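Local coordinates for protein putative aminotransferase (Actinomadura melliaura, PDB 4ZWV) that probably acts as a pyridoxal phosphate-dependent sugar aminotransferase in making the aminopentose of the indolocarbazole AT2433, at residues A[40-45]-A[251-256]; A[48-53]-A[203-208]; A[157-162]-A[179-184]; A[212-217]-A[233-238]. All blocks are in the same frame, centred on the assembly; numbering follows the deposited sequence.

Contact 1 (A[40-45]-A[251-256])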
loop_
_atom_site.group_PDB
_atom_site.type_symbol
_atom_site.label_atom_id
_atom_site.label_comp_id
_atom_site.label_asym_id
_atom_site.label_seq_id
_atom_site.Cartn_x
_atom_site.Cartn_y
_atom_site.Cartn_z
ATOM N N SER A 40 19.097 -0.856 -9.041
ATOM C CA SER A 40 20.288 -0.653 -9.867
ATOM C C SER A 40 20.066 -1.148 -11.292
ATOM O O SER A 40 20.454 -0.484 -12.260
ATOM C CB SER A 40 21.500 -1.355 -9.252
ATOM O OG SER A 40 21.945 -0.671 -8.094
ATOM N N ALA A 41 19.437 -2.313 -11.423
ATOM C CA ALA A 41 19.175 -2.878 -12.744
ATOM C C ALA A 41 18.207 -1.996 -13.540
ATOM O O ALA A 41 18.385 -1.785 -14.745
ATOM C CB ALA A 41 18.624 -4.297 -12.616
ATOM N N LEU A 42 17.178 -1.488 -12.866
ATOM C CA LEU A 42 16.202 -0.638 -13.529
ATOM C C LEU A 42 16.804 0.712 -13.922
ATOM O O LEU A 42 16.517 1.227 -15.004
ATOM C CB LEU A 42 14.974 -0.427 -12.632
ATOM C CG LEU A 42 14.187 -1.697 -12.311
ATOM C CD1 LEU A 42 13.080 -1.410 -11.304
ATOM C CD2 LEU A 42 13.633 -2.334 -13.574
ATOM N N ALA A 43 17.628 1.280 -13.044
ATOM C CA ALA A 43 18.298 2.548 -13.327
ATOM C C ALA A 43 19.135 2.438 -14.590
ATOM O O ALA A 43 19.120 3.342 -15.428
ATOM C CB ALA A 43 19.172 2.970 -12.157
ATOM N N ALA A 44 19.847 1.322 -14.727
ATOM C CA ALA A 44 20.719 1.121 -15.886
ATOM C C ALA A 44 19.900 1.012 -17.166
ATOM O O ALA A 44 20.273 1.573 -18.198
ATOM C CB ALA A 44 21.582 -0.119 -15.698
ATOM N N ARG A 45 18.783 0.296 -17.101
ATOM C CA ARG A 45 17.909 0.158 -18.259
ATOM C C ARG A 45 17.269 1.480 -18.644
ATOM O O ARG A 45 17.145 1.802 -19.826
ATOM C CB ARG A 45 16.824 -0.887 -17.992
ATOM C CG ARG A 45 17.324 -2.313 -18.078
ATOM C CD ARG A 45 16.244 -3.294 -17.675
ATOM N NE ARG A 45 16.693 -4.665 -17.893
ATOM C CZ ARG A 45 16.237 -5.445 -18.864
ATOM N NH1 ARG A 45 15.317 -4.989 -19.700
ATOM N NH2 ARG A 45 16.698 -6.681 -18.989
ATOM N N ALA A 251 13.864 -11.706 -11.409
ATOM C CA ALA A 251 13.702 -12.909 -12.210
ATOM C C ALA A 251 13.014 -12.613 -13.533
ATOM O O ALA A 251 13.315 -13.228 -14.559
ATOM C CB ALA A 251 12.909 -13.963 -11.431
ATOM N N ASN A 252 12.092 -11.661 -13.518
ATOM C CA ASN A 252 11.304 -11.386 -14.706
ATOM C C ASN A 252 11.985 -10.418 -15.676
ATOM O O ASN A 252 11.552 -10.265 -16.823
ATOM C CB ASN A 252 9.929 -10.873 -14.297
ATOM C CG ASN A 252 9.042 -11.988 -13.798
ATOM O OD1 ASN A 252 9.192 -13.138 -14.217
ATOM N ND2 ASN A 252 8.124 -11.666 -12.900
ATOM N N LEU A 253 13.069 -9.791 -15.233
ATOM C CA LEU A 253 13.809 -8.875 -16.097
ATOM C C LEU A 253 14.440 -9.600 -17.271
ATOM O O LEU A 253 14.616 -9.017 -18.337
ATOM C CB LEU A 253 14.896 -8.142 -15.316
ATOM C CG LEU A 253 14.505 -6.825 -14.658
ATOM C CD1 LEU A 253 15.662 -6.305 -13.825
ATOM C CD2 LEU A 253 14.110 -5.818 -15.728
ATOM N N GLU A 254 14.777 -10.873 -17.073
ATOM C CA GLU A 254 15.500 -11.630 -18.087
ATOM C C GLU A 254 14.785 -11.684 -19.430
ATOM O O GLU A 254 15.420 -11.621 -20.479
ATOM C CB GLU A 254 15.760 -13.056 -17.597
ATOM C CG GLU A 254 17.082 -13.217 -16.876
ATOM C CD GLU A 254 17.233 -12.243 -15.729
ATOM O OE1 GLU A 254 18.212 -11.464 -15.739
ATOM O OE2 GLU A 254 16.367 -12.254 -14.824
ATOM N N THR A 255 13.465 -11.815 -19.410
ATOM C CA THR A 255 12.756 -12.028 -20.664
ATOM C C THR A 255 11.773 -10.926 -21.026
ATOM O O THR A 255 11.051 -11.042 -22.020
ATOM C CB THR A 255 11.999 -13.360 -20.642
ATOM O OG1 THR A 255 11.102 -13.376 -19.527
ATOM C CG2 THR A 255 12.974 -14.521 -20.521
ATOM N N VAL A 256 11.741 -9.847 -20.252
ATOM C CA VAL A 256 10.748 -8.818 -20.520
ATOM C C VAL A 256 10.987 -8.162 -21.884
ATOM O O VAL A 256 10.032 -7.808 -22.570
ATOM C CB VAL A 256 10.706 -7.751 -19.395
ATOM C CG1 VAL A 256 12.012 -6.975 -19.313
ATOM C CG2 VAL A 256 9.516 -6.819 -19.587
#
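Where A41 faces L253, the helical segments 40-45 and 251-256 run nearly the same way, 23° apart with axes 11.9 Å from each other, a spacing wide enough for side chains to meet in between. L253 fills it by spreading its two methyls over different partners. Its CD1 rests on the small A41, 3.8 Å from A41 CB, while L253 CD2 lies alongside the R45 chain, the two side chains running past each other in opposite directions, and also brushes L42, with 4.1 Å between L42 CD2 and L253 CD2. R45 keeps its chain extended from CG to NE (chi2 and chi3 both 174°), and this straightness carries the guanidinium across to the other helix. There L253 CD2 sits over one face of the group, 3.6 Å from R45 NE and offset toward the rim, and V256 CG1 approaches R45 NH1 obliquely at 3.9 Å. No hydrogen bond spans the two segments, so the interface illustrates apolar helix packing flanked by an arginine, whose charge is met by D257 through R45 NH1. Around the pair, L42 packs on W166 and L253 on L192, N252 bonds to S13 and T193, and A251 leans on A16 and R19 of helix 16-26.

Contact 2 (A[48-53]-A[203-208])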
loop_
_atom_site.group_PDB
_atom_site.type_symbol
_atom_site.label_atom_id
_atom_site.label_comp_id
_atom_site.label_asym_id
_atom_site.label_seq_id
_atom_site.Cartn_x
_atom_site.Cartn_y
_atom_site.Cartn_z
ATOM N N ASN A 48 18.144 6.622 -16.018
ATOM C CA ASN A 48 17.848 7.593 -14.967
ATOM C C ASN A 48 18.303 6.977 -13.647
ATOM O O ASN A 48 17.804 5.938 -13.246
ATOM C CB ASN A 48 16.349 7.940 -14.926
ATOM C CG ASN A 48 16.016 9.032 -13.908
ATOM O OD1 ASN A 48 16.804 9.324 -13.015
ATOM N ND2 ASN A 48 14.835 9.643 -14.051
ATOM N N PRO A 49 19.290 7.591 -12.987
ATOM C CA PRO A 49 19.792 7.004 -11.739
ATOM C C PRO A 49 18.864 7.239 -10.552
ATOM O O PRO A 49 19.019 6.598 -9.513
ATOM C CB PRO A 49 21.127 7.718 -11.531
ATOM C CG PRO A 49 20.973 9.012 -12.219
ATOM C CD PRO A 49 20.053 8.784 -13.391
ATOM N N ARG A 50 17.899 8.133 -10.710
ATOM C CA ARG A 50 17.026 8.517 -9.606
ATOM C C ARG A 50 15.740 7.707 -9.630
ATOM O O ARG A 50 14.687 8.220 -10.026
ATOM C CB ARG A 50 16.715 10.013 -9.675
ATOM C CG ARG A 50 17.961 10.892 -9.580
ATOM C CD ARG A 50 17.651 12.319 -9.988
ATOM N NE ARG A 50 17.284 12.378 -11.397
ATOM C CZ ARG A 50 18.165 12.470 -12.387
ATOM N NH1 ARG A 50 19.462 12.535 -12.114
ATOM N NH2 ARG A 50 17.748 12.504 -13.645
ATOM N N VAL A 51 15.824 6.437 -9.238
ATOM C CA VAL A 51 14.646 5.588 -9.263
ATOM C C VAL A 51 14.366 5.049 -7.869
ATOM O O VAL A 51 15.281 4.717 -7.115
ATOM C CB VAL A 51 14.780 4.419 -10.273
ATOM C CG1 VAL A 51 15.063 4.956 -11.680
ATOM C CG2 VAL A 51 15.864 3.419 -9.851
ATOM N N VAL A 52 13.087 4.990 -7.541
ATOM C CA VAL A 52 12.645 4.632 -6.201
ATOM C C VAL A 52 11.610 3.526 -6.310
ATOM O O VAL A 52 10.506 3.754 -6.794
ATOM C CB VAL A 52 12.060 5.869 -5.496
ATOM C CG1 VAL A 52 11.518 5.517 -4.136
ATOM C CG2 VAL A 52 13.132 6.971 -5.413
ATOM N N SER A 53 11.958 2.313 -5.881
ATOM C CA SER A 53 10.970 1.236 -5.899
ATOM C C SER A 53 9.887 1.482 -4.855
ATOM O O SER A 53 10.145 2.022 -3.767
ATOM C CB SER A 53 11.628 -0.132 -5.678
ATOM O OG SER A 53 12.294 -0.193 -4.423
ATOM N N PRO A 203 13.134 13.554 -11.649
ATOM C CA PRO A 203 13.964 14.359 -12.551
ATOM C C PRO A 203 15.094 15.123 -11.852
ATOM O O PRO A 203 15.932 15.729 -12.528
ATOM C CB PRO A 203 12.953 15.331 -13.160
ATOM C CG PRO A 203 11.923 15.499 -12.099
ATOM C CD PRO A 203 11.803 14.151 -11.433
ATOM N N GLY A 204 15.118 15.110 -10.527
ATOM C CA GLY A 204 16.147 15.825 -9.792
ATOM C C GLY A 204 16.473 15.198 -8.448
ATOM O O GLY A 204 15.692 14.403 -7.904
ATOM N N ASP A 205 17.621 15.586 -7.903
ATOM C CA ASP A 205 18.159 14.985 -6.685
ATOM C C ASP A 205 17.328 15.259 -5.435
ATOM O O ASP A 205 17.174 14.368 -4.594
ATOM C CB ASP A 205 19.594 15.463 -6.467
ATOM C CG ASP A 205 20.568 14.799 -7.417
ATOM O OD1 ASP A 205 20.181 13.792 -8.056
ATOM O OD2 ASP A 205 21.709 15.289 -7.541
ATOM N N GLU A 206 16.816 16.480 -5.294
ATOM C CA GLU A 206 16.029 16.797 -4.104
ATOM C C GLU A 206 14.797 15.911 -4.014
ATOM O O GLU A 206 14.525 15.328 -2.962
ATOM C CB GLU A 206 15.599 18.263 -4.070
ATOM C CG GLU A 206 14.805 18.569 -2.811
ATOM C CD GLU A 206 14.350 20.007 -2.695
ATOM O OE1 GLU A 206 13.275 20.231 -2.098
ATOM O OE2 GLU A 206 15.073 20.907 -3.170
ATOM N N LEU A 207 14.055 15.796 -5.114
ATOM C CA LEU A 207 12.870 14.939 -5.130
ATOM C C LEU A 207 13.271 13.504 -4.845
ATOM O O LEU A 207 12.573 12.797 -4.127
ATOM C CB LEU A 207 12.132 15.013 -6.477
ATOM C CG LEU A 207 11.250 16.241 -6.705
ATOM C CD1 LEU A 207 10.857 16.314 -8.179
ATOM C CD2 LEU A 207 10.003 16.184 -5.829
ATOM N N HIS A 208 14.402 13.078 -5.397
ATOM C CA HIS A 208 14.871 11.717 -5.179
ATOM C C HIS A 208 15.091 11.446 -3.694
ATOM O O HIS A 208 14.639 10.431 -3.167
ATOM C CB HIS A 208 16.162 11.484 -5.978
ATOM C CG HIS A 208 16.679 10.082 -5.919
ATOM N ND1 HIS A 208 18.020 9.786 -6.063
ATOM C CD2 HIS A 208 16.045 8.896 -5.782
ATOM C CE1 HIS A 208 18.190 8.479 -5.980
ATOM N NE2 HIS A 208 17.008 7.916 -5.801
HETATM O O HOH W 1 21.381 12.085 -9.890
HETATM O O HOH W 2 16.886 5.422 -5.291
#
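R50 and H208 join the edge strand 51-54 of the seven-stranded large-domain sheet, of the kind found in fold-type I aminotransferases, to the first turn of helix 205-214. The imidazole lies flat against the backbone and CB of R50: R50 CA is 3.7 Å from the centroid of the H208 ring and only 5° off its normal, a CH-pi contact over the middle of the face. At the rim of the same ring, V52 CG2 comes within 3.5 Å of H208 CD2, close to the ring plane. H208 CG stands opposite its backbone N (chi1 -175°), which throws the ring out toward the strand. R50 CD lies 3.5 Å from G204 C, the N-cap residue, and the bend at chi3 beyond it turns NE and the guanidinium toward P203. P203 O lies over a guanidinium face, while the planes of guanidinium and imidazole are almost perpendicular, at 84°. Further out, R50 NE bonds to L202 O, and a water in the guanidinium plane takes a hydrogen from R50 NH1 and gives one to D205 OD1 at 2.8 Å. Replacing R50 with an alanine would probably leave L202 O without this donor and cut D205 off from its water link to the strand. The loop before the strand is fixed by an Asx turn, in which N48 OD1 accepts from R50 N at 2.8 Å, the donor standing above the carbonyl plane.

Contact 3 (A[157-162]-A[179-184]). With GOL (glycerol), chain C.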
loop_
_atom_site.group_PDB
_atom_site.type_symbol
_atom_site.label_atom_id
_atom_site.label_comp_id
_atom_site.label_asym_id
_atom_site.label_seq_id
_atom_site.Cartn_x
_atom_site.Cartn_y
_atom_site.Cartn_z
ATOM N N ALA A 157 3.163 20.852 -11.923
ATOM C CA ALA A 157 3.937 19.640 -12.096
ATOM C C ALA A 157 3.198 18.649 -12.964
ATOM O O ALA A 157 1.972 18.588 -12.935
ATOM C CB ALA A 157 4.246 19.016 -10.755
ATOM N N VAL A 158 3.954 17.874 -13.730
ATOM C CA VAL A 158 3.403 16.746 -14.470
ATOM C C VAL A 158 3.871 15.453 -13.825
ATOM O O VAL A 158 5.058 15.295 -13.525
ATOM C CB VAL A 158 3.843 16.760 -15.949
ATOM C CG1 VAL A 158 3.480 15.434 -16.633
ATOM C CG2 VAL A 158 3.198 17.912 -16.668
ATOM N N ILE A 159 2.932 14.538 -13.602
ATOM C CA ILE A 159 3.259 13.178 -13.210
ATOM C C ILE A 159 2.819 12.270 -14.353
ATOM O O ILE A 159 1.665 12.330 -14.778
ATOM C CB ILE A 159 2.558 12.764 -11.915
ATOM C CG1 ILE A 159 3.021 13.652 -10.755
ATOM C CG2 ILE A 159 2.838 11.286 -11.628
ATOM C CD1 ILE A 159 2.051 13.619 -9.560
ATOM N N GLU A 160 3.741 11.465 -14.872
ATOM C CA GLU A 160 3.433 10.537 -15.954
ATOM C C GLU A 160 3.083 9.163 -15.410
ATOM O O GLU A 160 3.904 8.531 -14.736
ATOM C CB GLU A 160 4.619 10.393 -16.916
ATOM C CG GLU A 160 5.008 11.670 -17.657
ATOM C CD GLU A 160 6.248 11.467 -18.513
ATOM O OE1 GLU A 160 6.389 10.380 -19.124
ATOM O OE2 GLU A 160 7.095 12.377 -18.562
ATOM N N ASP A 161 1.869 8.709 -15.707
ATOM C CA ASP A 161 1.439 7.361 -15.335
ATOM C C ASP A 161 1.874 6.437 -16.460
ATOM O O ASP A 161 1.286 6.436 -17.547
ATOM C CB ASP A 161 -0.077 7.317 -15.095
ATOM C CG ASP A 161 -0.579 5.939 -14.700
ATOM O OD1 ASP A 161 0.141 4.943 -14.888
ATOM O OD2 ASP A 161 -1.711 5.847 -14.190
ATOM N N CYS A 162 2.915 5.656 -16.178
ATOM C CA CYS A 162 3.541 4.783 -17.161
ATOM C C CYS A 162 3.198 3.325 -16.921
ATOM O O CYS A 162 3.931 2.447 -17.369
ATOM C CB CYS A 162 5.065 4.944 -17.121
ATOM S SG CYS A 162 5.664 6.632 -17.396
ATOM N N GLY A 179 12.032 14.776 -17.843
ATOM C CA GLY A 179 11.967 15.893 -16.916
ATOM C C GLY A 179 10.780 15.891 -15.956
ATOM O O GLY A 179 10.634 16.819 -15.151
ATOM N N ASN A 180 9.915 14.884 -16.068
ATOM C CA ASN A 180 8.773 14.725 -15.175
ATOM C C ASN A 180 8.951 13.513 -14.284
ATOM O O ASN A 180 9.625 12.548 -14.667
ATOM C CB ASN A 180 7.460 14.541 -15.945
ATOM C CG ASN A 180 7.254 15.581 -17.005
ATOM O OD1 ASN A 180 7.334 16.782 -16.737
ATOM N ND2 ASN A 180 6.998 15.128 -18.235
HETATM N N MSE A 181 8.321 13.546 -13.118
HETATM C CA MSE A 181 8.165 12.330 -12.334
HETATM C C MSE A 181 7.380 11.313 -13.131
HETATM O O MSE A 181 6.395 11.660 -13.784
HETATM C CB MSE A 181 7.453 12.615 -11.006
HETATM C CG MSE A 181 8.299 13.435 -10.043
HETATM SE SE MSE A 181 7.530 13.475 -8.268
HETATM C CE MSE A 181 6.285 14.927 -8.579
ATOM N N CYS A 182 7.817 10.059 -13.073
ATOM C CA CYS A 182 7.152 8.962 -13.775
ATOM C C CYS A 182 6.858 7.847 -12.812
ATOM O O CYS A 182 7.657 7.587 -11.913
ATOM C CB CYS A 182 8.020 8.399 -14.885
ATOM S SG CYS A 182 8.284 9.553 -16.212
ATOM N N VAL A 183 5.725 7.186 -13.000
ATOM C CA VAL A 183 5.403 6.012 -12.184
ATOM C C VAL A 183 5.150 4.804 -13.065
ATOM O O VAL A 183 4.246 4.807 -13.902
ATOM C CB VAL A 183 4.170 6.224 -11.272
ATOM C CG1 VAL A 183 3.936 4.957 -10.413
ATOM C CG2 VAL A 183 4.359 7.459 -10.382
ATOM N N PHE A 184 5.982 3.783 -12.889
ATOM C CA PHE A 184 5.791 2.505 -13.560
ATOM C C PHE A 184 5.090 1.522 -12.631
ATOM O O PHE A 184 5.198 1.642 -11.419
ATOM C CB PHE A 184 7.137 1.936 -14.000
ATOM C CG PHE A 184 7.835 2.776 -15.031
ATOM C CD1 PHE A 184 8.706 3.788 -14.647
ATOM C CD2 PHE A 184 7.606 2.559 -16.380
ATOM C CE1 PHE A 184 9.359 4.569 -15.601
ATOM C CE2 PHE A 184 8.253 3.337 -17.345
ATOM C CZ PHE A 184 9.132 4.338 -16.956
HETATM C C1 GOL C . 8.214 17.791 -10.909
HETATM O O1 GOL C . 9.254 18.745 -10.914
HETATM C C2 GOL C . 7.920 17.323 -12.332
HETATM O O2 GOL C . 7.229 16.092 -12.229
HETATM C C3 GOL C . 7.073 18.396 -13.025
HETATM O O3 GOL C . 6.908 18.228 -14.426
HETATM O O HOH W 3 10.056 12.226 -17.500
HETATM O O HOH W 4 1.385 3.886 -12.653
#
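E160 ties two neighbouring parallel strands together through both its backbone and its carboxylate. E160 N gives an almost straight bond to M181 O (2.9 Å, 176°), and E160 O takes V183 N at 2.9 Å. The ladder continues as C162 N reaches V183 O at 2.8 Å; a water bonded to D161 OD1 gives that carbonyl a second, longer bond. On the E160 side chain the oxygens divide the work. OE2 is met on its anti side by N180 ND2 (2.8 Å, 171°), with the amide turned 72° from the carboxylate, and accepts from a water that also takes N180 N; OE1 is held by H130. At the start of the strands, where they splay, a glycerol, probably from the crystallisation liquor, stands in for the missing rungs. Its O3 accepts from V158 N and gives to N180 OD1, and its O2 accepts from M181 N at 2.9 Å while donating to V158 O. At the far end C162 and F184 also make an apolar contact: C162 CB and SG lie over one face of the F184 ring, CB 3.9 Å from its centroid, a CH-pi and sulfur-aromatic contact. D161 OD2 finds T87. The pair forms the middle of the large-domain sheet: strand 123-129 bonds to the other edge of 157-161, strand 198-201 flanks 181-185, helix 57-66 packs on I159 and D161, and helix 138-152 on V158 and E160.

Contact 4 (A[212-217]-A[233-238])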
loop_
_atom_site.group_PDB
_atom_site.type_symbol
_atom_site.label_atom_id
_atom_site.label_comp_id
_atom_site.label_asym_id
_atom_site.label_seq_id
_atom_site.Cartn_x
_atom_site.Cartn_y
_atom_site.Cartn_z
HETATM N N MSE A 212 12.892 8.811 -1.281
HETATM C CA MSE A 212 13.501 7.682 -0.586
HETATM C C MSE A 212 13.193 7.666 0.900
HETATM O O MSE A 212 13.148 6.603 1.514
HETATM C CB MSE A 212 15.008 7.684 -0.785
HETATM C CG MSE A 212 15.410 7.286 -2.176
HETATM SE SE MSE A 212 17.320 7.041 -2.281
HETATM C CE MSE A 212 17.840 8.896 -2.340
ATOM N N LEU A 213 13.005 8.846 1.481
ATOM C CA LEU A 213 12.586 8.933 2.876
ATOM C C LEU A 213 11.087 8.675 3.038
ATOM O O LEU A 213 10.666 7.860 3.874
ATOM C CB LEU A 213 12.943 10.308 3.461
ATOM C CG LEU A 213 14.414 10.538 3.795
ATOM C CD1 LEU A 213 14.633 12.016 4.073
ATOM C CD2 LEU A 213 14.817 9.698 4.991
ATOM N N ARG A 214 10.271 9.372 2.252
ATOM C CA ARG A 214 8.835 9.332 2.479
ATOM C C ARG A 214 8.189 8.019 2.055
ATOM O O ARG A 214 7.085 7.723 2.492
ATOM C CB ARG A 214 8.153 10.504 1.775
ATOM C CG ARG A 214 8.640 11.866 2.287
ATOM C CD ARG A 214 7.766 12.996 1.760
ATOM N NE ARG A 214 6.517 13.045 2.508
ATOM C CZ ARG A 214 5.595 13.995 2.388
ATOM N NH1 ARG A 214 5.762 14.996 1.536
ATOM N NH2 ARG A 214 4.491 13.938 3.122
ATOM N N ARG A 215 8.879 7.203 1.259
ATOM C CA ARG A 215 8.297 5.920 0.893
ATOM C C ARG A 215 8.254 4.950 2.075
ATOM O O ARG A 215 7.561 3.942 2.007
ATOM C CB ARG A 215 9.062 5.281 -0.263
ATOM C CG ARG A 215 10.399 4.737 0.144
ATOM C CD ARG A 215 11.018 3.919 -0.972
ATOM N NE ARG A 215 12.403 3.656 -0.624
ATOM C CZ ARG A 215 13.289 3.094 -1.433
ATOM N NH1 ARG A 215 12.938 2.700 -2.658
ATOM N NH2 ARG A 215 14.523 2.911 -0.994
ATOM N N PHE A 216 9.001 5.239 3.140
ATOM C CA PHE A 216 8.963 4.430 4.358
ATOM C C PHE A 216 8.823 5.362 5.563
ATOM O O PHE A 216 9.765 5.553 6.346
ATOM C CB PHE A 216 10.207 3.532 4.492
ATOM C CG PHE A 216 10.137 2.592 5.671
ATOM C CD1 PHE A 216 9.293 1.497 5.645
ATOM C CD2 PHE A 216 10.896 2.823 6.808
ATOM C CE1 PHE A 216 9.206 0.635 6.734
ATOM C CE2 PHE A 216 10.819 1.969 7.905
ATOM C CZ PHE A 216 9.970 0.870 7.863
ATOM N N TYR A 217 7.645 5.973 5.659
ATOM C CA TYR A 217 7.228 6.757 6.822
ATOM C C TYR A 217 8.066 7.998 7.090
ATOM O O TYR A 217 7.902 8.621 8.134
ATOM C CB TYR A 217 7.241 5.895 8.083
ATOM C CG TYR A 217 6.431 4.627 8.002
ATOM C CD1 TYR A 217 5.040 4.664 8.017
ATOM C CD2 TYR A 217 7.060 3.397 7.917
ATOM C CE1 TYR A 217 4.283 3.485 7.956
ATOM C CE2 TYR A 217 6.321 2.209 7.852
ATOM C CZ TYR A 217 4.936 2.271 7.876
ATOM O OH TYR A 217 4.214 1.093 7.844
ATOM N N ALA A 233 11.140 14.298 9.156
ATOM C CA ALA A 233 10.942 15.680 8.711
ATOM C C ALA A 233 9.631 15.881 7.944
ATOM O O ALA A 233 9.008 16.935 8.010
ATOM C CB ALA A 233 12.122 16.116 7.858
ATOM N N GLU A 234 9.252 14.855 7.187
ATOM C CA GLU A 234 8.000 14.823 6.442
ATOM C C GLU A 234 7.461 13.405 6.547
ATOM O O GLU A 234 8.194 12.452 6.287
ATOM C CB GLU A 234 8.202 15.184 4.963
ATOM C CG GLU A 234 8.846 16.523 4.674
ATOM C CD GLU A 234 8.946 16.770 3.171
ATOM O OE1 GLU A 234 9.776 16.110 2.497
ATOM O OE2 GLU A 234 8.175 17.613 2.668
ATOM N N TRP A 235 6.193 13.259 6.916
ATOM C CA TRP A 235 5.630 11.924 7.085
ATOM C C TRP A 235 5.459 11.195 5.747
ATOM O O TRP A 235 5.454 11.801 4.679
ATOM C CB TRP A 235 4.284 11.998 7.835
ATOM C CG TRP A 235 3.207 12.747 7.102
ATOM C CD1 TRP A 235 2.848 14.055 7.285
ATOM C CD2 TRP A 235 2.360 12.244 6.056
ATOM N NE1 TRP A 235 1.828 14.394 6.420
ATOM C CE2 TRP A 235 1.508 13.298 5.663
ATOM C CE3 TRP A 235 2.219 10.993 5.436
ATOM C CZ2 TRP A 235 0.549 13.152 4.657
ATOM C CZ3 TRP A 235 1.270 10.855 4.424
ATOM C CH2 TRP A 235 0.448 11.930 4.049
ATOM N N GLY A 236 5.364 9.872 5.831
ATOM C CA GLY A 236 5.021 9.046 4.687
ATOM C C GLY A 236 4.262 7.841 5.187
ATOM O O GLY A 236 4.038 7.693 6.387
ATOM N N LEU A 237 3.862 6.964 4.274
ATOM C CA LEU A 237 3.213 5.717 4.669
ATOM C C LEU A 237 4.113 4.535 4.328
ATOM O O LEU A 237 5.326 4.693 4.214
ATOM C CB LEU A 237 1.842 5.579 3.994
ATOM C CG LEU A 237 0.841 6.662 4.414
ATOM C CD1 LEU A 237 -0.496 6.506 3.679
ATOM C CD2 LEU A 237 0.623 6.595 5.923
ATOM N N LYS A 238 3.535 3.337 4.225
ATOM C CA LYS A 238 4.320 2.160 3.855
ATOM C C LYS A 238 4.215 2.006 2.342
ATOM O O LYS A 238 3.473 1.171 1.819
ATOM C CB LYS A 238 3.819 0.908 4.577
ATOM C CG LYS A 238 4.720 -0.286 4.431
ATOM C CD LYS A 238 4.043 -1.513 5.010
ATOM C CE LYS A 238 4.840 -2.742 4.692
ATOM N NZ LYS A 238 6.188 -2.698 5.310
HETATM O O HOH W 5 5.665 -1.555 7.767
#
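R214 folds back at chi3 (77°) to bring the edge of its guanidinium onto the backbone of W235, whose own chi1 of 64° sets the indole between its backbone N and carbonyl carbon. Two nitrogens grip a single acceptor side-on: R214 NE lies 2.7 Å and R214 NH2 2.8 Å from W235 O. R214 NH2 also stands over a face of the indole, at most a weak cation-pi attraction, and E234 CB lies over a face of the guanidinium. The charges of E234 and R214 are only loosely paired, E234 having R210 as its firmer partner. A leucine in place of R214 would probably strip W235 O of both donors and leave the loop freer to shift. Next along, G236 CA makes a CA-H...O contact with R214 O at 3.3 Å, where any CB would clash, and Y217 N bonds to L237 O at 3.0 Å. The Y217 ring lies over that peptide, and a water joins Y217 OH to K238 NZ, which also bonds to H240. The loop after helix 205-214 thus folds back on the helix end, with L63 of helix 57-66 against R214; Y217 OH bonds to T58 of the second subunit, a cofactor-binding residue, and K238 forms a salt bridge with D196 of the second subunit.

Contact 3 lies deepest, its centre about 9 Å from that of the chain, and is the most fully hydrogen-bonded, as befits strands inside a sheet. Contact 2 works on the edge strand of that sheet and is only partly buried; it touches contact 3 where P203 packs on G179 and M181. Contacts 2 and 4 share helix 205-214, one using its start and the other its end, and R215 of the latter probably bonds to S53 O of the former. Neither contact 1 nor contact 2 has a direct hydrogen bond across its segments: contact 1, buried helix on helix, is mainly apolar and reaches contact 2 through A43, whereas contact 2 adds CH-pi and water bridges. Contact 4, farthest out, is buried largely beside the second subunit and relies on arginine-to-backbone bonding.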